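Local structure of protein involved in catabolism of external DNA (Legionella pneumophila subsp. pneumophila, 2OO3) at residues A[11-16]-A[233-238]; A[65-70]-A[94-99]; A[223-228]-A[259-264]. The protein probably transfers a methyl group from S-adenosyl-L-methionine to the N6 atom of a specific adenine in 23S ribosomal RNA. All blocks are in the same frame, centred on the assembly; numbering follows the deposited sequence.

Contact 1 of 3, residues A[11-16]-A[233-238]; sequences AGNFAD and EGMTGC
Asn13 and Phe14 meet Met235 from the capped N-terminus of helix 14-30, where the shortest polar bond runs from Gly12 N to Asp16 OD2, 2.8 Å long and nearly straight. Asn13 is the N-cap: with CG held between its backbone N and carbonyl carbon (chi1 71°), Asn13 OD1 accepts from Asp16 N at 3.1 Å, the donor tilted from the carbonyl plane. Asparagine suits this place because its carbonyl oxygen accepts from an N-H of the first turn, which has no preceding helical carbonyl to bond to. Glycine fits just before it, since the positive phi of Gly12 would press a side chain against the preceding carbonyl oxygen.

Across the contact the work is apolar. Met235 is extended at its first two torsions and bends at the third (chi3 58°), which puts its methyl into a corner made by three residues: Met235 CE lies 3.5 Å from Asn13 ND2, 3.7 Å from Phe14 CE2 and 3.8 Å from Ala15 CB. Ala15 is small enough to admit Cys238 SG as well, 3.8 Å from Ala15 CB. The sulfurs of Met235 and Cys238 stand obliquely to the Phe14 ring, as Met-aromatic and Cys-aromatic contacts. The ring's edge meets the Gly237 backbone, Phe14 CZ lying 3.8 Å from Gly237 CA.

Ala15 is about 7 Å, side chain to side chain, from Asp166, the predicted proton acceptor. Trp197 of strand 193-200 adjoins Ala15, Met235 and Cys238, while Leu227 and Phe264 also touch Phe14; the first turn of helix 14-30 is thus seated against the beginning of strand 237-243.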
loop_
_atom_site.group_PDB
_atom_site.type_symbol
_atom_site.label_atom_id
_atom_site.label_comp_id
_atom_site.label_asym_id
_atom_site.label_seq_id
_atom_site.Cartn_x
_atom_site.Cartn_y
_atom_site.Cartn_z
ATOM N N ALA A 11 4.058 2.579 12.642
ATOM C CA ALA A 11 2.745 2.014 12.260
ATOM C C ALA A 11 1.611 3.019 12.378
ATOM O O ALA A 11 1.429 3.664 13.416
ATOM C CB ALA A 11 2.408 0.780 13.102
ATOM N N GLY A 12 0.826 3.131 11.326
ATOM C CA GLY A 12 -0.321 4.024 11.360
ATOM C C GLY A 12 0.031 5.480 11.119
ATOM O O GLY A 12 -0.827 6.346 11.332
ATOM N N ASN A 13 1.270 5.763 10.672
ATOM C CA ASN A 13 1.632 7.147 10.284
ATOM C C ASN A 13 0.869 7.585 9.008
ATOM O O ASN A 13 0.099 6.787 8.431
ATOM C CB ASN A 13 3.165 7.352 10.172
ATOM C CG ASN A 13 3.786 6.652 8.950
ATOM O OD1 ASN A 13 3.138 5.883 8.273
ATOM N ND2 ASN A 13 5.064 6.942 8.671
ATOM N N PHE A 14 1.056 8.840 8.577
ATOM C CA PHE A 14 0.295 9.356 7.444
ATOM C C PHE A 14 0.504 8.520 6.181
ATOM O O PHE A 14 -0.426 8.378 5.358
ATOM C CB PHE A 14 0.613 10.857 7.195
ATOM C CG PHE A 14 1.894 11.084 6.442
ATOM C CD1 PHE A 14 1.871 11.287 5.080
ATOM C CD2 PHE A 14 3.119 11.030 7.089
ATOM C CE1 PHE A 14 3.046 11.496 4.359
ATOM C CE2 PHE A 14 4.315 11.240 6.372
ATOM C CZ PHE A 14 4.269 11.459 5.012
ATOM N N ALA A 15 1.697 7.954 6.016
ATOM C CA ALA A 15 2.021 7.150 4.837
ATOM C C ALA A 15 1.277 5.834 4.839
ATOM O O ALA A 15 0.788 5.392 3.792
ATOM C CB ALA A 15 3.511 6.879 4.785
ATOM N N ASP A 16 1.207 5.189 6.007
ATOM C CA ASP A 16 0.344 4.008 6.165
ATOM C C ASP A 16 -1.093 4.313 5.790
ATOM O O ASP A 16 -1.751 3.531 5.138
ATOM C CB ASP A 16 0.387 3.481 7.599
ATOM C CG ASP A 16 1.492 2.427 7.805
ATOM O OD1 ASP A 16 2.225 2.111 6.831
ATOM O OD2 ASP A 16 1.612 1.917 8.953
ATOM N N GLU A 233 12.935 17.768 6.783
ATOM C CA GLU A 233 13.705 16.782 7.522
ATOM C C GLU A 233 12.873 15.514 7.632
ATOM O O GLU A 233 11.680 15.584 7.973
ATOM C CB GLU A 233 14.058 17.299 8.927
ATOM C CG GLU A 233 14.893 16.295 9.714
ATOM C CD GLU A 233 15.503 16.853 11.018
ATOM O OE1 GLU A 233 15.009 17.886 11.545
ATOM O OE2 GLU A 233 16.489 16.227 11.510
ATOM N N GLY A 234 13.489 14.373 7.325
ATOM C CA GLY A 234 12.815 13.074 7.318
ATOM C C GLY A 234 11.834 12.986 6.156
ATOM O O GLY A 234 11.989 13.665 5.135
ATOM N N MET A 235 10.807 12.155 6.306
ATOM C CA MET A 235 9.865 11.945 5.217
ATOM C C MET A 235 8.823 13.047 5.195
ATOM O O MET A 235 7.951 13.102 6.064
ATOM C CB MET A 235 9.198 10.564 5.373
ATOM C CG MET A 235 8.206 10.169 4.250
ATOM S SD MET A 235 7.532 8.471 4.455
ATOM C CE MET A 235 6.764 8.469 6.022
ATOM N N THR A 236 8.868 13.921 4.201
ATOM C CA THR A 236 7.936 15.061 4.207
ATOM C C THR A 236 6.687 14.760 3.387
ATOM O O THR A 236 5.731 15.556 3.348
ATOM C CB THR A 236 8.609 16.273 3.584
ATOM O OG1 THR A 236 9.117 15.872 2.304
ATOM C CG2 THR A 236 9.768 16.728 4.489
ATOM N N GLY A 237 6.709 13.619 2.705
ATOM C CA GLY A 237 5.570 13.243 1.867
ATOM C C GLY A 237 5.813 11.849 1.382
ATOM O O GLY A 237 6.864 11.251 1.668
ATOM N N CYS A 238 4.864 11.322 0.617
ATOM C CA CYS A 238 5.061 9.990 0.051
ATOM C C CYS A 238 4.136 9.820 -1.141
ATOM O O CYS A 238 3.288 10.687 -1.413
ATOM C CB CYS A 238 4.744 8.935 1.136
ATOM S SG CYS A 238 2.987 8.823 1.505
#

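Contact 2 of 3, residues A[65-70]-A[94-99]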
loop_
_atom_site.group_PDB
_atom_site.type_symbol
_atom_site.label_atom_id
_atom_site.label_comp_id
_atom_site.label_asym_id
_atom_site.label_seq_id
_atom_site.Cartn_x
_atom_site.Cartn_y
_atom_site.Cartn_z
ATOM N N GLY A 65 -1.413 10.185 12.055
ATOM C CA GLY A 65 -1.774 9.508 10.838
ATOM C C GLY A 65 -3.174 9.027 11.030
ATOM O O GLY A 65 -4.115 9.791 10.877
ATOM N N ILE A 66 -3.305 7.747 11.367
ATOM C CA ILE A 66 -4.598 7.153 11.595
ATOM C C ILE A 66 -5.441 7.847 12.696
ATOM O O ILE A 66 -6.658 7.935 12.565
ATOM C CB ILE A 66 -4.509 5.622 11.867
ATOM C CG1 ILE A 66 -5.903 4.983 12.001
ATOM C CG2 ILE A 66 -3.707 5.307 13.127
ATOM C CD1 ILE A 66 -6.850 5.281 10.827
ATOM N N ASN A 67 -4.821 8.316 13.781
ATOM C CA ASN A 67 -5.662 8.742 14.901
ATOM C C ASN A 67 -6.702 9.851 14.577
ATOM O O ASN A 67 -7.864 9.718 14.974
ATOM C CB ASN A 67 -4.840 9.074 16.156
ATOM C CG ASN A 67 -5.618 8.826 17.437
ATOM O OD1 ASN A 67 -6.382 7.855 17.539
ATOM N ND2 ASN A 67 -5.426 9.696 18.433
ATOM N N PRO A 68 -6.292 10.950 13.902
ATOM C CA PRO A 68 -7.312 11.977 13.548
ATOM C C PRO A 68 -8.403 11.452 12.606
ATOM O O PRO A 68 -9.566 11.873 12.680
ATOM C CB PRO A 68 -6.492 13.069 12.823
ATOM C CG PRO A 68 -5.051 12.838 13.268
ATOM C CD PRO A 68 -4.934 11.345 13.479
ATOM N N VAL A 69 -8.022 10.520 11.738
ATOM C CA VAL A 69 -8.930 9.958 10.751
ATOM C C VAL A 69 -9.914 9.063 11.500
ATOM O O VAL A 69 -11.153 9.158 11.293
ATOM C CB VAL A 69 -8.132 9.187 9.621
ATOM C CG1 VAL A 69 -9.062 8.421 8.708
ATOM C CG2 VAL A 69 -7.315 10.156 8.784
ATOM N N TRP A 70 -9.370 8.225 12.385
ATOM C CA TRP A 70 -10.158 7.309 13.186
ATOM C C TRP A 70 -11.123 8.033 14.122
ATOM O O TRP A 70 -12.300 7.675 14.205
ATOM C CB TRP A 70 -9.251 6.421 14.038
ATOM C CG TRP A 70 -9.980 5.531 15.063
ATOM C CD1 TRP A 70 -9.981 5.689 16.433
ATOM C CD2 TRP A 70 -10.772 4.345 14.798
ATOM N NE1 TRP A 70 -10.728 4.690 17.022
ATOM C CE2 TRP A 70 -11.225 3.856 16.049
ATOM C CE3 TRP A 70 -11.148 3.660 13.622
ATOM C CZ2 TRP A 70 -12.007 2.691 16.171
ATOM C CZ3 TRP A 70 -11.945 2.505 13.737
ATOM C CH2 TRP A 70 -12.366 2.040 15.012
ATOM N N SER A 94 -13.417 1.232 20.939
ATOM C CA SER A 94 -13.271 2.456 20.131
ATOM C C SER A 94 -11.932 3.126 20.357
ATOM O O SER A 94 -11.603 4.093 19.680
ATOM C CB SER A 94 -14.391 3.443 20.438
ATOM O OG SER A 94 -14.359 3.768 21.815
ATOM N N THR A 95 -11.169 2.616 21.323
ATOM C CA THR A 95 -9.807 3.092 21.556
ATOM C C THR A 95 -8.819 2.311 20.684
ATOM O O THR A 95 -8.832 1.077 20.648
ATOM C CB THR A 95 -9.381 2.993 23.060
ATOM O OG1 THR A 95 -10.536 3.149 23.904
ATOM C CG2 THR A 95 -8.388 4.090 23.374
ATOM N N LEU A 96 -7.969 3.043 19.977
ATOM C CA LEU A 96 -7.033 2.436 19.060
ATOM C C LEU A 96 -5.891 1.754 19.811
ATOM O O LEU A 96 -5.049 2.420 20.429
ATOM C CB LEU A 96 -6.500 3.525 18.143
ATOM C CG LEU A 96 -6.354 3.306 16.654
ATOM C CD1 LEU A 96 -7.622 2.708 16.019
ATOM C CD2 LEU A 96 -5.994 4.651 16.011
ATOM N N SER A 97 -5.870 0.427 19.775
ATOM C CA SER A 97 -4.844 -0.341 20.452
ATOM C C SER A 97 -3.943 -1.016 19.438
ATOM O O SER A 97 -2.756 -1.174 19.703
ATOM C CB SER A 97 -5.454 -1.442 21.338
ATOM O OG SER A 97 -6.166 -0.870 22.431
ATOM N N TYR A 98 -4.548 -1.418 18.308
ATOM C CA TYR A 98 -3.874 -2.126 17.219
ATOM C C TYR A 98 -4.090 -1.419 15.897
ATOM O O TYR A 98 -5.189 -0.899 15.617
ATOM C CB TYR A 98 -4.365 -3.584 17.119
ATOM C CG TYR A 98 -3.469 -4.528 17.903
ATOM C CD1 TYR A 98 -2.533 -5.333 17.255
ATOM C CD2 TYR A 98 -3.511 -4.554 19.310
ATOM C CE1 TYR A 98 -1.673 -6.198 18.010
ATOM C CE2 TYR A 98 -2.659 -5.399 20.062
ATOM C CZ TYR A 98 -1.759 -6.202 19.404
ATOM O OH TYR A 98 -0.915 -7.020 20.148
ATOM N N TYR A 99 -3.050 -1.403 15.080
ATOM C CA TYR A 99 -3.202 -1.014 13.680
ATOM C C TYR A 99 -2.879 -2.220 12.762
ATOM O O TYR A 99 -1.850 -2.874 12.961
ATOM C CB TYR A 99 -2.281 0.197 13.360
ATOM C CG TYR A 99 -2.496 0.743 11.959
ATOM C CD1 TYR A 99 -3.601 1.527 11.673
ATOM C CD2 TYR A 99 -1.621 0.426 10.921
ATOM C CE1 TYR A 99 -3.810 2.024 10.396
ATOM C CE2 TYR A 99 -1.839 0.888 9.624
ATOM C CZ TYR A 99 -2.936 1.706 9.388
ATOM O OH TYR A 99 -3.201 2.144 8.131
#
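With CG swung opposite the backbone nitrogen (chi1 173°), Trp70 turns an indole face to Leu96, and Ile66, one helical turn earlier and with CG1 likewise opposite its backbone N, sends its branches toward Leu96 and Tyr99. The setting is an excursion from the Rossmann-like core: between strands 38-41 and 115-119 the chain forms helix 66-71 and strand 98-100, which pairs with 48-50 in a small antiparallel sheet.

Leu96 is the central side chain of the contact, and its forked end serves two purposes. Leu96 CD1 sits 3.6 Å from the centroid of the Trp70 five-membered ring, practically on the ring normal, a CH-pi contact over the face. Leu96 CD2 turns to the helix, 3.7 Å from Ile66 CG2 and 3.6 Å from Asn67 OD1. A branched aliphatic residue suits this place because one methyl can meet a flat ring while the other packs on a beta-branched neighbour. Ile66 also leans on the Tyr99 ring, Ile66 CB lying 3.9 Å from Tyr99 CE1.

The polar end of Tyr99 belongs elsewhere: OH is hydrogen-bonded to His20, predicted to bind S-adenosyl-L-methionine, and to Tyr83. Ile87 of helix 81-90 touches Ile66, Trp70 and Leu96.

Tryptophan brings a donor as well as a surface: Trp70 NE1 donates to Ser94 O at 2.9 Å (N-H...O 163°), the oxygen lying in the indole plane but the nitrogen standing 39° above the carbonyl plane.

Contact 3 of 3, residues A[223-228]-A[259-264]; sequences IELHLN and TLTTYF
Leu225 reaches from strand 220-226 as a forked bump into a hollow on helix 249-263, bounded by Leu260, Thr261 and Phe264. Its CG lies opposite the backbone N (chi1 178°), which carries both methyls out toward the helix, where they part. Leu225 CD1 fits against Thr261 CG2 at 3.9 Å. Leu225 CD2 comes to the edge of the Phe264 ring, 3.9 Å from Phe264 CD2, with the two side chains roughly perpendicular. More loosely, Leu225 CD2 adjoins Leu260 CD1 at 4.3 Å.

A second bump follows two residues on. Leu227 CD2 presses on Phe264 CB at 3.6 Å, near the root of the aromatic side chain, so that Phe264 is met by leucines at its base and along its ring edge. Leucine suits position 225 through its forked end, which touches two sides of the hollow; at Leu227 the other arm, CD1, packs on Phe14. Thr261 contributes a methyl while its hydroxyl is bonded to Glu258 O. Phe264 N bonds to Leu260 O, an oxygen that Tyr263 N also uses.

His226, between the leucines, turns away from the helix and gives a bent hydrogen bond from His226 NE2 to Glu224 OE1 at 2.7 Å. Val17 and Val69 lie beside Leu260, extending the apolar layer to two other helices.

Helix 249-263 joins strand 237-243 to the parallel strand 270-275 and passes over strand 220-226 between them: a beta-alpha-beta crossover in a sheet with the 3-2-1-4-5-7-6 order of class I, Rossmann-like methyltransferases, to which 270-275 is added as an eighth strand at the edge.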
loop_
_atom_site.group_PDB
_atom_site.type_symbol
_atom_site.label_atom_id
_atom_site.label_comp_id
_atom_site.label_asym_id
_atom_site.label_seq_id
_atom_site.Cartn_x
_atom_site.Cartn_y
_atom_site.Cartn_z
ATOM N N ILE A 223 0.263 8.979 -7.480
ATOM C CA ILE A 223 -0.414 9.799 -6.493
ATOM C C ILE A 223 0.582 10.172 -5.383
ATOM O O ILE A 223 1.472 9.379 -5.040
ATOM C CB ILE A 223 -1.668 9.087 -5.945
ATOM C CG1 ILE A 223 -1.271 7.842 -5.141
ATOM C CG2 ILE A 223 -2.606 8.717 -7.125
ATOM C CD1 ILE A 223 -2.454 7.196 -4.341
ATOM N N GLU A 224 0.497 11.403 -4.873
ATOM C CA GLU A 224 1.411 11.808 -3.809
ATOM C C GLU A 224 0.657 12.664 -2.819
ATOM O O GLU A 224 -0.317 13.301 -3.176
ATOM C CB GLU A 224 2.629 12.582 -4.344
ATOM C CG GLU A 224 3.512 11.764 -5.256
ATOM C CD GLU A 224 4.829 12.456 -5.620
ATOM O OE1 GLU A 224 5.017 13.643 -5.234
ATOM O OE2 GLU A 224 5.647 11.812 -6.303
ATOM N N LEU A 225 1.124 12.639 -1.581
ATOM C CA LEU A 225 0.553 13.388 -0.475
ATOM C C LEU A 225 1.742 14.050 0.201
ATOM O O LEU A 225 2.694 13.378 0.579
ATOM C CB LEU A 225 -0.143 12.405 0.486
ATOM C CG LEU A 225 -0.787 12.917 1.773
ATOM C CD1 LEU A 225 -1.929 13.873 1.487
ATOM C CD2 LEU A 225 -1.302 11.750 2.624
ATOM N N HIS A 226 1.684 15.361 0.359
ATOM C CA HIS A 226 2.799 16.110 0.870
ATOM C C HIS A 226 2.347 16.895 2.096
ATOM O O HIS A 226 1.360 17.654 2.052
ATOM C CB HIS A 226 3.345 17.031 -0.211
ATOM C CG HIS A 226 3.944 16.304 -1.369
ATOM N ND1 HIS A 226 5.106 15.567 -1.265
ATOM C CD2 HIS A 226 3.552 16.204 -2.658
ATOM C CE1 HIS A 226 5.394 15.034 -2.440
ATOM N NE2 HIS A 226 4.465 15.405 -3.301
ATOM N N LEU A 227 3.068 16.696 3.199
ATOM C CA LEU A 227 2.733 17.390 4.422
ATOM C C LEU A 227 3.140 18.879 4.412
ATOM O O LEU A 227 2.551 19.678 5.132
ATOM C CB LEU A 227 3.380 16.691 5.615
ATOM C CG LEU A 227 2.942 15.274 5.927
ATOM C CD1 LEU A 227 3.786 14.763 7.109
ATOM C CD2 LEU A 227 1.455 15.220 6.247
ATOM N N ASN A 228 4.152 19.212 3.623
ATOM C CA ASN A 228 4.715 20.565 3.517
ATOM C C ASN A 228 5.050 21.219 4.845
ATOM O O ASN A 228 4.601 22.350 5.102
ATOM C CB ASN A 228 3.846 21.466 2.639
ATOM C CG ASN A 228 3.590 20.849 1.272
ATOM O OD1 ASN A 228 4.514 20.404 0.609
ATOM N ND2 ASN A 228 2.343 20.816 0.859
ATOM N N THR A 259 -9.688 14.668 1.104
ATOM C CA THR A 259 -10.084 14.442 2.502
ATOM C C THR A 259 -8.881 14.388 3.459
ATOM O O THR A 259 -8.887 15.031 4.520
ATOM C CB THR A 259 -10.963 13.169 2.663
ATOM O OG1 THR A 259 -12.083 13.283 1.789
ATOM C CG2 THR A 259 -11.481 13.036 4.053
ATOM N N LEU A 260 -7.856 13.626 3.097
ATOM C CA LEU A 260 -6.668 13.502 3.964
ATOM C C LEU A 260 -5.932 14.845 4.237
ATOM O O LEU A 260 -5.405 15.081 5.341
ATOM C CB LEU A 260 -5.708 12.443 3.394
ATOM C CG LEU A 260 -6.291 11.017 3.410
ATOM C CD1 LEU A 260 -5.247 10.072 2.856
ATOM C CD2 LEU A 260 -6.682 10.613 4.873
ATOM N N THR A 261 -5.885 15.719 3.238
ATOM C CA THR A 261 -5.227 17.010 3.425
ATOM C C THR A 261 -6.018 17.871 4.412
ATOM O O THR A 261 -5.469 18.841 4.922
ATOM C CB THR A 261 -5.034 17.803 2.128
ATOM O OG1 THR A 261 -6.306 18.124 1.557
ATOM C CG2 THR A 261 -4.215 17.019 1.103
ATOM N N THR A 262 -7.281 17.534 4.690
ATOM C CA THR A 262 -8.011 18.250 5.746
ATOM C C THR A 262 -7.622 17.755 7.156
ATOM O O THR A 262 -7.877 18.441 8.132
ATOM C CB THR A 262 -9.555 18.199 5.586
ATOM O OG1 THR A 262 -10.057 16.891 5.897
ATOM C CG2 THR A 262 -9.985 18.595 4.164
ATOM N N TYR A 263 -7.017 16.567 7.253
ATOM C CA TYR A 263 -6.553 16.020 8.537
ATOM C C TYR A 263 -5.055 16.218 8.762
ATOM O O TYR A 263 -4.620 16.433 9.878
ATOM C CB TYR A 263 -6.919 14.524 8.669
ATOM C CG TYR A 263 -8.414 14.277 8.723
ATOM C CD1 TYR A 263 -9.119 14.422 9.919
ATOM C CD2 TYR A 263 -9.123 13.913 7.579
ATOM C CE1 TYR A 263 -10.490 14.221 9.973
ATOM C CE2 TYR A 263 -10.511 13.715 7.616
ATOM C CZ TYR A 263 -11.182 13.858 8.809
ATOM O OH TYR A 263 -12.553 13.637 8.862
ATOM N N PHE A 264 -4.258 16.152 7.711
ATOM C CA PHE A 264 -2.806 16.222 7.877
ATOM C C PHE A 264 -2.305 17.636 7.543
ATOM O O PHE A 264 -2.394 18.058 6.386
ATOM C CB PHE A 264 -2.117 15.198 6.980
ATOM C CG PHE A 264 -2.627 13.756 7.154
ATOM C CD1 PHE A 264 -3.000 13.265 8.400
ATOM C CD2 PHE A 264 -2.659 12.885 6.066
ATOM C CE1 PHE A 264 -3.445 11.940 8.547
ATOM C CE2 PHE A 264 -3.117 11.573 6.198
ATOM C CZ PHE A 264 -3.512 11.106 7.464
#

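Overall arrangement
Contacts 1 and 3 are close neighbours, their centres 10 Å apart, and share the mixed sheet: strands 237-243 and 220-226 lie side by side, joined by backbone bonds from Leu225 and Leu227 to Cys238 and Thr236. Contact 2 lies 16 Å from contact 1 and 17 Å from contact 3, out by helix 66-71, yet Ile66 N probably bonds to Gly12 O. Along the chain 216 residues lie between the segments of contact 1, contact 2 among them; contact 3 comes later and interleaves with contact 1. Contact 1 seats the start of helix 14-30 on the sheet, while contacts 2 and 3 meet that helix through Tyr99 (with His20) and Phe264 (with Phe14).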